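Local coordinates for protein enoyl-CoA hydratase subunit I (Geobacillus kaustophilus, PDB 2PBP) that probably acts as a hydro-lyase of the crotonase family, adding water across the double bond of enoyl-CoA thioesters, at residues A[90-95]-A[144-149]; A[60-65]-A[112-117]; A[208-213]-A[224-229]; A[49-54]-A[200-205]. All blocks are in the same frame, centred on the assembly; numbering follows the deposited sequence.

Interaction 1: residues A[90-95]-A[144-149]; sequences RLSIVK and TQRLTK
S92 and R146 meet with their CA atoms 11.0 Å apart, and they show how one long side chain can tie together two helices that do not pack against each other here. The direct link is a hydrogen bond: R146 NH2 donates to S92 OG at 2.8 Å, with an N-H...O angle of 154°. The serine oxygen comes to the edge of the guanidinium, only 5° out of its plane, and S92 CB follows in that plane, 3.5 Å from R146 NH2. R146 gets there by holding its chain extended from CG to NE, while chi4 of 91° turns the terminal plane crosswise to that chain.

The second link passes through water. The bound water accepts from R146 NH1 at 3.1 Å and is also hydrogen-bonded to S92 OG at 3.1 Å, which makes a small ring of NH1, CZ, NH2, the serine oxygen and the water. S92 OG is further hydrogen-bonded to the carbonyl of W88, one turn back in helix 86-92. Van der Waals packing comes from outside, where the R146 side chain lies against L115 and S116.

An alanine in place of R146 would probably leave S92 OG and the water without their shared donor and helices 86-92 and 143-151 without this polar link.

Chemically this is a polar junction at the surface, with little buried area: a charged donor reaches one hydroxyl directly and again through water, so that both the rotation of the guanidinium and the position of the serine oxygen are constrained.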
loop_
_atom_site.group_PDB
_atom_site.type_symbol
_atom_site.label_atom_id
_atom_site.label_comp_id
_atom_site.label_asym_id
_atom_site.label_seq_id
_atom_site.Cartn_x
_atom_site.Cartn_y
_atom_site.Cartn_z
ATOM N N ARG A 90 -21.045 7.271 -3.875
ATOM C CA ARG A 90 -21.095 7.987 -2.603
ATOM C C ARG A 90 -20.441 7.145 -1.514
ATOM O O ARG A 90 -19.812 7.677 -0.601
ATOM C CB ARG A 90 -22.547 8.319 -2.238
ATOM C CG ARG A 90 -23.152 9.372 -3.164
ATOM C CD ARG A 90 -24.651 9.532 -2.997
ATOM N NE ARG A 90 -25.015 10.066 -1.690
ATOM C CZ ARG A 90 -26.190 10.623 -1.418
ATOM N NH1 ARG A 90 -27.115 10.720 -2.364
ATOM N NH2 ARG A 90 -26.439 11.087 -0.202
ATOM N N LEU A 91 -20.578 5.827 -1.621
ATOM C CA LEU A 91 -19.976 4.931 -0.641
ATOM C C LEU A 91 -18.458 4.955 -0.795
ATOM O O LEU A 91 -17.721 4.874 0.191
ATOM C CB LEU A 91 -20.499 3.502 -0.829
ATOM C CG LEU A 91 -21.954 3.244 -0.427
ATOM C CD1 LEU A 91 -22.314 1.790 -0.699
ATOM C CD2 LEU A 91 -22.143 3.567 1.053
ATOM N N SER A 92 -18.004 5.085 -2.037
ATOM C CA SER A 92 -16.580 5.117 -2.349
ATOM C C SER A 92 -15.837 6.312 -1.755
ATOM O O SER A 92 -14.630 6.236 -1.529
ATOM C CB SER A 92 -16.374 5.124 -3.866
ATOM O OG SER A 92 -16.941 3.979 -4.475
ATOM N N ILE A 93 -16.544 7.411 -1.502
ATOM C CA ILE A 93 -15.887 8.598 -0.964
ATOM C C ILE A 93 -16.037 8.839 0.538
ATOM O O ILE A 93 -15.696 9.914 1.031
ATOM C CB ILE A 93 -16.336 9.871 -1.717
ATOM C CG1 ILE A 93 -17.830 10.118 -1.504
ATOM C CG2 ILE A 93 -16.020 9.726 -3.196
ATOM C CD1 ILE A 93 -18.313 11.513 -1.895
ATOM N N VAL A 94 -16.547 7.848 1.260
ATOM C CA VAL A 94 -16.692 7.968 2.710
ATOM C C VAL A 94 -15.275 8.067 3.277
ATOM O O VAL A 94 -14.419 7.241 2.965
ATOM C CB VAL A 94 -17.419 6.740 3.290
ATOM C CG1 VAL A 94 -17.372 6.761 4.816
ATOM C CG2 VAL A 94 -18.863 6.737 2.811
ATOM N N LYS A 95 -15.021 9.083 4.096
ATOM C CA LYS A 95 -13.680 9.277 4.643
ATOM C C LYS A 95 -13.372 8.548 5.940
ATOM O O LYS A 95 -12.214 8.229 6.212
ATOM C CB LYS A 95 -13.403 10.773 4.814
ATOM C CG LYS A 95 -13.296 11.510 3.487
ATOM C CD LYS A 95 -12.877 12.954 3.676
ATOM C CE LYS A 95 -12.762 13.671 2.342
ATOM N NZ LYS A 95 -11.745 13.042 1.457
ATOM N N THR A 144 -15.837 -5.430 -11.014
ATOM C CA THR A 144 -14.797 -5.742 -11.991
ATOM C C THR A 144 -13.554 -4.885 -11.782
ATOM O O THR A 144 -12.440 -5.312 -12.084
ATOM C CB THR A 144 -15.281 -5.537 -13.445
ATOM O OG1 THR A 144 -15.536 -4.147 -13.680
ATOM C CG2 THR A 144 -16.546 -6.332 -13.702
ATOM N N GLN A 145 -13.747 -3.680 -11.255
ATOM C CA GLN A 145 -12.635 -2.766 -11.035
ATOM C C GLN A 145 -11.830 -3.080 -9.782
ATOM O O GLN A 145 -10.617 -3.292 -9.850
ATOM C CB GLN A 145 -13.148 -1.325 -10.960
ATOM C CG GLN A 145 -13.941 -0.882 -12.185
ATOM C CD GLN A 145 -13.169 -1.081 -13.476
ATOM O OE1 GLN A 145 -13.511 -1.941 -14.294
ATOM N NE2 GLN A 145 -12.115 -0.297 -13.662
ATOM N N ARG A 146 -12.502 -3.110 -8.637
ATOM C CA ARG A 146 -11.815 -3.380 -7.384
ATOM C C ARG A 146 -11.172 -4.762 -7.322
ATOM O O ARG A 146 -10.067 -4.903 -6.796
ATOM C CB ARG A 146 -12.768 -3.178 -6.201
ATOM C CG ARG A 146 -13.181 -1.717 -5.983
ATOM C CD ARG A 146 -13.796 -1.519 -4.600
ATOM N NE ARG A 146 -13.975 -0.111 -4.251
ATOM C CZ ARG A 146 -15.077 0.596 -4.488
ATOM N NH1 ARG A 146 -16.123 0.034 -5.081
ATOM N NH2 ARG A 146 -15.134 1.872 -4.125
ATOM N N LEU A 147 -11.835 -5.780 -7.863
ATOM C CA LEU A 147 -11.256 -7.122 -7.833
ATOM C C LEU A 147 -9.977 -7.182 -8.669
ATOM O O LEU A 147 -8.972 -7.746 -8.239
ATOM C CB LEU A 147 -12.253 -8.170 -8.350
ATOM C CG LEU A 147 -11.819 -9.626 -8.121
ATOM C CD1 LEU A 147 -11.849 -9.925 -6.626
ATOM C CD2 LEU A 147 -12.748 -10.590 -8.855
ATOM N N THR A 148 -10.015 -6.592 -9.861
ATOM C CA THR A 148 -8.854 -6.593 -10.745
ATOM C C THR A 148 -7.660 -5.865 -10.127
ATOM O O THR A 148 -6.518 -6.313 -10.245
ATOM C CB THR A 148 -9.197 -5.949 -12.103
ATOM O OG1 THR A 148 -10.231 -6.713 -12.740
ATOM C CG2 THR A 148 -7.970 -5.918 -13.009
ATOM N N LYS A 149 -7.917 -4.740 -9.472
ATOM C CA LYS A 149 -6.834 -3.990 -8.849
ATOM C C LYS A 149 -6.217 -4.779 -7.698
ATOM O O LYS A 149 -5.018 -4.679 -7.443
ATOM C CB LYS A 149 -7.335 -2.634 -8.344
ATOM C CG LYS A 149 -7.720 -1.667 -9.459
ATOM C CD LYS A 149 -7.965 -0.267 -8.925
ATOM C CE LYS A 149 -8.364 0.698 -10.037
ATOM N NZ LYS A 149 -7.314 0.837 -11.089
HETATM O O HOH W 1 -18.762 1.436 -4.129
#

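Interaction 2: residues A[60-65]-A[112-117]; sequences RAFAAG and ELALSC
F62 drives one corner of its ring against L113 and A114, an apolar joint inside the crotonase fold between strand 61-63, in the smaller of its two sheets, and helix 109-115. In crotonase relatives the chain just after this strand and the start of this helix supply the backbone amides of the oxyanion hole, so the contact joins two elements that, as in relatives, probably flank that site.

With CG anti to the backbone N (chi1 172°), F62 leaves the corner in its strand and reaches for the helix with CE2 leading. The backbone of A114 lies at the ring edge, its N 4.0 Å from F62 CE2 and near the ring plane. A114 CB comes equally close to CE2, and the short methyl is consistent with the close approach of helix and ring edge. L113 meets the same corner differently: its side chain lies aslant to the phenylalanine, and CD2 is 4.0 Å from F62 CE2 and 4.1 Å from F62 CZ. All three residues are buried, and their contact is dispersive.

V102 of strand 98-102 also touches both F62 and A114, and W88 and L91 of helix 86-92 touch L113. Beyond the helix, K154 of the second subunit donates to the carbonyl oxygens of L115 and C117. Within 112-117, S116 OG donates to E112 O at 2.8 Å, from a position 25° out of the carbonyl plane.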
loop_
_atom_site.group_PDB
_atom_site.type_symbol
_atom_site.label_atom_id
_atom_site.label_comp_id
_atom_site.label_asym_id
_atom_site.label_seq_id
_atom_site.Cartn_x
_atom_site.Cartn_y
_atom_site.Cartn_z
ATOM N N ARG A 60 -27.775 -15.474 8.115
ATOM C CA ARG A 60 -26.661 -16.255 7.592
ATOM C C ARG A 60 -25.899 -15.604 6.440
ATOM O O ARG A 60 -24.815 -16.061 6.077
ATOM C CB ARG A 60 -27.142 -17.648 7.163
ATOM C CG ARG A 60 -27.715 -17.743 5.754
ATOM C CD ARG A 60 -27.807 -19.207 5.330
ATOM N NE ARG A 60 -28.047 -19.381 3.897
ATOM C CZ ARG A 60 -29.223 -19.215 3.302
ATOM N NH1 ARG A 60 -30.287 -18.868 4.012
ATOM N NH2 ARG A 60 -29.335 -19.405 1.994
ATOM N N ALA A 61 -26.450 -14.542 5.864
ATOM C CA ALA A 61 -25.775 -13.874 4.757
ATOM C C ALA A 61 -25.345 -12.456 5.099
ATOM O O ALA A 61 -25.966 -11.788 5.929
ATOM C CB ALA A 61 -26.681 -13.847 3.535
ATOM N N PHE A 62 -24.264 -12.011 4.467
ATOM C CA PHE A 62 -23.780 -10.650 4.649
ATOM C C PHE A 62 -24.716 -9.846 3.758
ATOM O O PHE A 62 -25.456 -8.983 4.232
ATOM C CB PHE A 62 -22.335 -10.526 4.153
ATOM C CG PHE A 62 -21.808 -9.110 4.126
ATOM C CD1 PHE A 62 -21.574 -8.410 5.306
ATOM C CD2 PHE A 62 -21.516 -8.491 2.912
ATOM C CE1 PHE A 62 -21.052 -7.113 5.279
ATOM C CE2 PHE A 62 -20.996 -7.196 2.871
ATOM C CZ PHE A 62 -20.763 -6.504 4.060
ATOM N N ALA A 63 -24.698 -10.161 2.465
ATOM C CA ALA A 63 -25.559 -9.487 1.499
ATOM C C ALA A 63 -25.512 -10.152 0.130
ATOM O O ALA A 63 -24.444 -10.493 -0.373
ATOM C CB ALA A 63 -25.159 -8.020 1.371
ATOM N N ALA A 64 -26.686 -10.349 -0.462
ATOM C CA ALA A 64 -26.781 -10.932 -1.794
ATOM C C ALA A 64 -27.032 -9.755 -2.732
ATOM O O ALA A 64 -27.189 -8.622 -2.281
ATOM C CB ALA A 64 -27.939 -11.925 -1.863
ATOM N N GLY A 65 -27.065 -10.014 -4.033
ATOM C CA GLY A 65 -27.300 -8.932 -4.972
ATOM C C GLY A 65 -28.777 -8.641 -5.136
ATOM O O GLY A 65 -29.619 -9.320 -4.544
ATOM N N GLU A 112 -19.379 -6.486 -3.740
ATOM C CA GLU A 112 -19.016 -5.104 -4.039
ATOM C C GLU A 112 -19.125 -4.204 -2.807
ATOM O O GLU A 112 -18.354 -3.256 -2.660
ATOM C CB GLU A 112 -19.875 -4.578 -5.198
ATOM C CG GLU A 112 -19.496 -5.248 -6.521
ATOM C CD GLU A 112 -20.490 -5.013 -7.642
ATOM O OE1 GLU A 112 -21.696 -5.270 -7.433
ATOM O OE2 GLU A 112 -20.061 -4.586 -8.735
ATOM N N LEU A 113 -20.067 -4.506 -1.916
ATOM C CA LEU A 113 -20.216 -3.718 -0.695
ATOM C C LEU A 113 -19.006 -3.963 0.211
ATOM O O LEU A 113 -18.431 -3.023 0.763
ATOM C CB LEU A 113 -21.506 -4.099 0.039
ATOM C CG LEU A 113 -21.784 -3.366 1.357
ATOM C CD1 LEU A 113 -21.901 -1.858 1.109
ATOM C CD2 LEU A 113 -23.070 -3.903 1.976
ATOM N N ALA A 114 -18.610 -5.224 0.359
ATOM C CA ALA A 114 -17.458 -5.542 1.197
ATOM C C ALA A 114 -16.194 -4.892 0.629
ATOM O O ALA A 114 -15.382 -4.340 1.372
ATOM C CB ALA A 114 -17.271 -7.054 1.298
ATOM N N LEU A 115 -16.038 -4.951 -0.691
ATOM C CA LEU A 115 -14.868 -4.372 -1.342
ATOM C C LEU A 115 -14.813 -2.850 -1.178
ATOM O O LEU A 115 -13.738 -2.254 -1.242
ATOM C CB LEU A 115 -14.851 -4.749 -2.830
ATOM C CG LEU A 115 -14.614 -6.235 -3.138
ATOM C CD1 LEU A 115 -14.859 -6.505 -4.611
ATOM C CD2 LEU A 115 -13.188 -6.629 -2.749
ATOM N N SER A 116 -15.971 -2.231 -0.961
ATOM C CA SER A 116 -16.045 -0.783 -0.779
ATOM C C SER A 116 -15.521 -0.368 0.597
ATOM O O SER A 116 -15.246 0.803 0.835
ATOM C CB SER A 116 -17.486 -0.291 -0.951
ATOM O OG SER A 116 -17.959 -0.536 -2.264
ATOM N N CYS A 117 -15.389 -1.331 1.505
ATOM C CA CYS A 117 -14.879 -1.034 2.837
ATOM C C CYS A 117 -13.353 -1.024 2.799
ATOM O O CYS A 117 -12.753 -1.489 1.833
ATOM C CB CYS A 117 -15.388 -2.070 3.842
ATOM S SG CYS A 117 -17.187 -1.975 4.088
#

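Interaction 3: residues A[208-213]-A[224-229]; sequences IKEAVQ and MQFERK
E210 is the first residue of 208-213 to touch the facing helix, and it does so with its aliphatic root. Its CB comes to the edge of the F226 ring, near the ring plane and 4.1 Å from F226 CE2. Beyond CG the chain extends away to polar partners: OE2 forms a salt bridge with K95 and OE1 is hydrogen-bonded to N230 ND2. A side chain of mixed character is thus divided, with methylene against the ring and carboxylate held between two donors.

A211 follows at the closest approach of the backbones, its CA 5.4 Å from that of E227. Its small side chain is consistent with so close an approach, while the backbone N of A211 lies obliquely 4.4 Å from F226 CE2. F226 reaches over because its CG stands anti to the backbone N (chi1 -176°), which carries the ring across to E210 and A211. The ring also has K214, later in the first helix, as a cation-pi partner.

The second helix turns other side chains to the second subunit. Both carboxylate oxygens of E227 are hydrogen-bonded there, to the backbone N of G142 and the hydroxyl of T144, and R228 forms a salt bridge with D89 of that subunit. R228 NE also makes a weak bond to M224 O within its own helix.

Helices 202-217 and 220-234, two successive helices joined by a short connection and crossing at a steep slant, are part of the C-terminal helical region typical of crotonases, which here contributes directly to the interface with the second subunit.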
loop_
_atom_site.group_PDB
_atom_site.type_symbol
_atom_site.label_atom_id
_atom_site.label_comp_id
_atom_site.label_asym_id
_atom_site.label_seq_id
_atom_site.Cartn_x
_atom_site.Cartn_y
_atom_site.Cartn_z
ATOM N N ILE A 208 -4.472 9.213 6.039
ATOM C CA ILE A 208 -3.713 8.072 5.534
ATOM C C ILE A 208 -4.594 7.370 4.505
ATOM O O ILE A 208 -4.133 6.974 3.429
ATOM C CB ILE A 208 -3.360 7.061 6.664
ATOM C CG1 ILE A 208 -2.135 7.552 7.440
ATOM C CG2 ILE A 208 -3.116 5.676 6.064
ATOM C CD1 ILE A 208 -0.809 7.719 6.651
ATOM N N LYS A 209 -5.868 7.217 4.850
ATOM C CA LYS A 209 -6.821 6.572 3.962
ATOM C C LYS A 209 -6.916 7.343 2.643
ATOM O O LYS A 209 -6.949 6.739 1.571
ATOM C CB LYS A 209 -8.195 6.488 4.637
ATOM C CG LYS A 209 -9.294 5.948 3.736
ATOM C CD LYS A 209 -10.592 5.727 4.506
ATOM C CE LYS A 209 -11.736 5.447 3.548
ATOM N NZ LYS A 209 -12.997 5.084 4.262
ATOM N N GLU A 210 -6.960 8.673 2.720
ATOM C CA GLU A 210 -7.039 9.484 1.507
ATOM C C GLU A 210 -5.816 9.244 0.633
ATOM O O GLU A 210 -5.927 9.110 -0.585
ATOM C CB GLU A 210 -7.103 10.976 1.832
ATOM C CG GLU A 210 -8.328 11.426 2.586
ATOM C CD GLU A 210 -8.381 12.938 2.701
ATOM O OE1 GLU A 210 -7.313 13.546 2.929
ATOM O OE2 GLU A 210 -9.481 13.513 2.567
ATOM N N ALA A 211 -4.646 9.205 1.263
ATOM C CA ALA A 211 -3.403 8.984 0.534
ATOM C C ALA A 211 -3.415 7.612 -0.133
ATOM O O ALA A 211 -3.016 7.472 -1.287
ATOM C CB ALA A 211 -2.210 9.103 1.481
ATOM N N VAL A 212 -3.878 6.597 0.594
ATOM C CA VAL A 212 -3.935 5.252 0.042
ATOM C C VAL A 212 -4.893 5.196 -1.146
ATOM O O VAL A 212 -4.639 4.488 -2.120
ATOM C CB VAL A 212 -4.370 4.225 1.115
ATOM C CG1 VAL A 212 -4.647 2.872 0.472
ATOM C CG2 VAL A 212 -3.276 4.091 2.160
ATOM N N GLN A 213 -5.986 5.951 -1.072
ATOM C CA GLN A 213 -6.958 5.973 -2.160
ATOM C C GLN A 213 -6.274 6.489 -3.430
ATOM O O GLN A 213 -6.521 5.986 -4.523
ATOM C CB GLN A 213 -8.145 6.886 -1.826
ATOM C CG GLN A 213 -8.806 6.668 -0.464
ATOM C CD GLN A 213 -9.231 5.231 -0.204
ATOM O OE1 GLN A 213 -8.441 4.411 0.270
ATOM N NE2 GLN A 213 -10.487 4.922 -0.513
ATOM N N MET A 224 2.718 10.933 -4.240
ATOM C CA MET A 224 3.587 11.414 -3.174
ATOM C C MET A 224 3.395 12.918 -2.968
ATOM O O MET A 224 3.524 13.419 -1.850
ATOM C CB MET A 224 5.049 11.083 -3.504
ATOM C CG MET A 224 5.365 9.594 -3.315
ATOM S SD MET A 224 7.027 9.101 -3.817
ATOM C CE MET A 224 7.997 9.956 -2.587
ATOM N N GLN A 225 3.081 13.631 -4.046
ATOM C CA GLN A 225 2.835 15.072 -3.967
ATOM C C GLN A 225 1.627 15.325 -3.069
ATOM O O GLN A 225 1.615 16.263 -2.273
ATOM C CB GLN A 225 2.554 15.646 -5.360
ATOM C CG GLN A 225 3.793 15.935 -6.185
ATOM C CD GLN A 225 4.517 17.178 -5.703
ATOM O OE1 GLN A 225 4.011 18.301 -5.830
ATOM N NE2 GLN A 225 5.701 16.986 -5.138
ATOM N N PHE A 226 0.607 14.483 -3.212
ATOM C CA PHE A 226 -0.610 14.613 -2.415
ATOM C C PHE A 226 -0.321 14.160 -0.985
ATOM O O PHE A 226 -0.705 14.815 -0.020
ATOM C CB PHE A 226 -1.725 13.749 -3.014
ATOM C CG PHE A 226 -3.046 13.889 -2.309
ATOM C CD1 PHE A 226 -3.973 14.846 -2.717
ATOM C CD2 PHE A 226 -3.357 13.076 -1.225
ATOM C CE1 PHE A 226 -5.195 14.990 -2.049
ATOM C CE2 PHE A 226 -4.572 13.212 -0.551
ATOM C CZ PHE A 226 -5.491 14.171 -0.963
ATOM N N GLU A 227 0.361 13.028 -0.868
ATOM C CA GLU A 227 0.710 12.457 0.426
ATOM C C GLU A 227 1.370 13.470 1.367
ATOM O O GLU A 227 0.948 13.626 2.518
ATOM C CB GLU A 227 1.648 11.271 0.207
ATOM C CG GLU A 227 2.099 10.561 1.469
ATOM C CD GLU A 227 3.263 9.635 1.184
ATOM O OE1 GLU A 227 4.314 10.150 0.754
ATOM O OE2 GLU A 227 3.132 8.406 1.377
ATOM N N ARG A 228 2.396 14.162 0.882
ATOM C CA ARG A 228 3.100 15.130 1.719
ATOM C C ARG A 228 2.243 16.320 2.148
ATOM O O ARG A 228 2.503 16.923 3.191
ATOM C CB ARG A 228 4.386 15.606 1.025
ATOM C CG ARG A 228 4.194 16.384 -0.263
ATOM C CD ARG A 228 5.507 16.486 -1.034
ATOM N NE ARG A 228 6.003 15.165 -1.413
ATOM C CZ ARG A 228 7.040 14.946 -2.218
ATOM N NH1 ARG A 228 7.710 15.967 -2.744
ATOM N NH2 ARG A 228 7.411 13.701 -2.493
ATOM N N LYS A 229 1.229 16.668 1.356
ATOM C CA LYS A 229 0.348 17.771 1.728
ATOM C C LYS A 229 -0.428 17.355 2.977
ATOM O O LYS A 229 -0.626 18.155 3.896
ATOM C CB LYS A 229 -0.623 18.114 0.590
ATOM C CG LYS A 229 0.025 18.861 -0.567
ATOM C CD LYS A 229 0.510 20.240 -0.125
ATOM C CE LYS A 229 1.270 20.946 -1.235
ATOM N NZ LYS A 229 1.553 22.363 -0.902
#

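Interaction 4: residues A[49-54]-A[200-205]; sequences KVRVIV and QPPLAL
Q200 opens the contact with its backbone: its O lies 3.7 Å from R51 NH1, near the guanidinium but not bonded to it. The side chain of Q200 leads elsewhere, its NE2 donating to W161 O and N134 OD1 of the second subunit. P201 then occupies the N-cap position of helix 202-217, and its O receives the first-turn bond from L205 N.

P202 carries the weight of the contact. Its ring crosses the arginine aslant and sets CG over one guanidinium face, 3.4 Å above the plane and displaced toward the rim. That carbon is 3.5 Å from both R51 NE and R51 CZ, and P202 CD adds a looser touch 3.9 Å from R51 NH1. The extended arginine chain, CG to NE, carries the guanidinium out to the proline. Its outer nitrogens have partners of their own, NH1 bonding to A198 O and NH2 to F255 O, which probably fix the rotation of the guanidinium against the proline. A leucine in place of R51 would probably leave these two carbonyls without their donors and P202 without the flat surface it lies on.

The contact thus brings the lead-in to strand 52-57 up to the start of helix 202-217. R51 is backbone-bonded to A14 beside strand 15-20, and one residue on, V52 packs on A194 and L197 of helix 186-198.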
loop_
_atom_site.group_PDB
_atom_site.type_symbol
_atom_site.label_atom_id
_atom_site.label_comp_id
_atom_site.label_asym_id
_atom_site.label_seq_id
_atom_site.Cartn_x
_atom_site.Cartn_y
_atom_site.Cartn_z
ATOM N N LYS A 49 -18.102 11.785 16.449
ATOM C CA LYS A 49 -18.050 10.877 17.591
ATOM C C LYS A 49 -17.765 9.463 17.114
ATOM O O LYS A 49 -17.369 8.595 17.894
ATOM C CB LYS A 49 -19.379 10.897 18.347
ATOM C CG LYS A 49 -19.571 12.128 19.207
ATOM C CD LYS A 49 -18.497 12.183 20.275
ATOM C CE LYS A 49 -18.501 10.935 21.160
ATOM N NZ LYS A 49 -17.274 10.821 22.007
ATOM N N VAL A 50 -17.984 9.239 15.824
ATOM C CA VAL A 50 -17.762 7.936 15.216
ATOM C C VAL A 50 -16.404 7.915 14.528
ATOM O O VAL A 50 -16.167 8.654 13.572
ATOM C CB VAL A 50 -18.866 7.619 14.188
ATOM C CG1 VAL A 50 -18.599 6.276 13.530
ATOM C CG2 VAL A 50 -20.216 7.616 14.877
ATOM N N ARG A 51 -15.515 7.064 15.019
ATOM C CA ARG A 51 -14.174 6.960 14.461
ATOM C C ARG A 51 -14.008 5.774 13.520
ATOM O O ARG A 51 -13.089 5.747 12.700
ATOM C CB ARG A 51 -13.153 6.869 15.594
ATOM C CG ARG A 51 -13.193 8.061 16.532
ATOM C CD ARG A 51 -12.049 8.016 17.533
ATOM N NE ARG A 51 -11.978 9.243 18.320
ATOM C CZ ARG A 51 -10.950 9.572 19.097
ATOM N NH1 ARG A 51 -9.900 8.763 19.194
ATOM N NH2 ARG A 51 -10.969 10.714 19.771
ATOM N N VAL A 52 -14.895 4.792 13.647
ATOM C CA VAL A 52 -14.860 3.603 12.798
ATOM C C VAL A 52 -16.291 3.157 12.518
ATOM O O VAL A 52 -17.154 3.210 13.396
ATOM C CB VAL A 52 -14.105 2.429 13.477
ATOM C CG1 VAL A 52 -13.950 1.266 12.495
ATOM C CG2 VAL A 52 -12.739 2.891 13.967
ATOM N N ILE A 53 -16.535 2.732 11.286
ATOM C CA ILE A 53 -17.849 2.260 10.877
ATOM C C ILE A 53 -17.714 0.790 10.506
ATOM O O ILE A 53 -16.812 0.414 9.757
ATOM C CB ILE A 53 -18.364 3.043 9.645
ATOM C CG1 ILE A 53 -18.513 4.526 9.997
ATOM C CG2 ILE A 53 -19.686 2.453 9.158
ATOM C CD1 ILE A 53 -18.681 5.458 8.799
ATOM N N VAL A 54 -18.603 -0.037 11.042
ATOM C CA VAL A 54 -18.591 -1.466 10.751
ATOM C C VAL A 54 -19.892 -1.860 10.061
ATOM O O VAL A 54 -20.977 -1.510 10.527
ATOM C CB VAL A 54 -18.441 -2.306 12.043
ATOM C CG1 VAL A 54 -18.613 -3.792 11.729
ATOM C CG2 VAL A 54 -17.076 -2.056 12.668
ATOM N N GLN A 200 -6.656 5.299 17.755
ATOM C CA GLN A 200 -5.622 5.934 16.943
ATOM C C GLN A 200 -6.065 7.366 16.636
ATOM O O GLN A 200 -7.215 7.725 16.886
ATOM C CB GLN A 200 -5.432 5.151 15.639
ATOM C CG GLN A 200 -4.850 3.752 15.830
ATOM C CD GLN A 200 -3.449 3.785 16.414
ATOM O OE1 GLN A 200 -3.262 4.092 17.591
ATOM N NE2 GLN A 200 -2.456 3.478 15.587
ATOM N N PRO A 201 -5.157 8.202 16.102
ATOM C CA PRO A 201 -5.489 9.597 15.771
ATOM C C PRO A 201 -6.492 9.627 14.619
ATOM O O PRO A 201 -6.173 9.207 13.515
ATOM C CB PRO A 201 -4.141 10.192 15.349
ATOM C CG PRO A 201 -3.119 9.267 15.955
ATOM C CD PRO A 201 -3.747 7.916 15.792
ATOM N N PRO A 202 -7.715 10.134 14.859
ATOM C CA PRO A 202 -8.728 10.185 13.795
ATOM C C PRO A 202 -8.270 10.889 12.512
ATOM O O PRO A 202 -8.542 10.412 11.405
ATOM C CB PRO A 202 -9.897 10.905 14.469
ATOM C CG PRO A 202 -9.761 10.488 15.911
ATOM C CD PRO A 202 -8.262 10.634 16.131
ATOM N N LEU A 203 -7.581 12.018 12.658
ATOM C CA LEU A 203 -7.105 12.767 11.496
ATOM C C LEU A 203 -6.033 11.976 10.753
ATOM O O LEU A 203 -5.974 11.997 9.521
ATOM C CB LEU A 203 -6.552 14.129 11.927
ATOM C CG LEU A 203 -7.597 15.125 12.436
ATOM C CD1 LEU A 203 -6.918 16.219 13.249
ATOM C CD2 LEU A 203 -8.367 15.714 11.258
ATOM N N ALA A 204 -5.189 11.272 11.501
ATOM C CA ALA A 204 -4.145 10.469 10.880
ATOM C C ALA A 204 -4.777 9.323 10.086
ATOM O O ALA A 204 -4.388 9.076 8.946
ATOM C CB ALA A 204 -3.183 9.924 11.943
ATOM N N LEU A 205 -5.753 8.624 10.667
ATOM C CA LEU A 205 -6.387 7.524 9.937
ATOM C C LEU A 205 -7.100 8.040 8.683
ATOM O O LEU A 205 -7.054 7.416 7.622
ATOM C CB LEU A 205 -7.396 6.780 10.820
ATOM C CG LEU A 205 -6.886 6.082 12.083
ATOM C CD1 LEU A 205 -7.918 5.048 12.534
ATOM C CD2 LEU A 205 -5.554 5.403 11.815
#

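How the interactions relate
Interactions 1 and 2 are neighbours, with centres about 13 Å apart and segments that alternate along the chain; they touch directly, so helices 86-92, 109-115 and 143-151 meet in one cluster. Both are nested within the long loop closed by interaction 4. Interaction 3 follows interaction 4 in sequence and shares helix 202-217 with it, their centres about 17 Å apart. Interaction 1 is equally far from interaction 3, but the two are bridged, by a salt bridge and by a probable hydrogen bond from K209 NZ to V94 O; the loop after helix 86-92 is thereby tied to helix 202-217. Interactions 2, 3 and 4 each touch the second subunit.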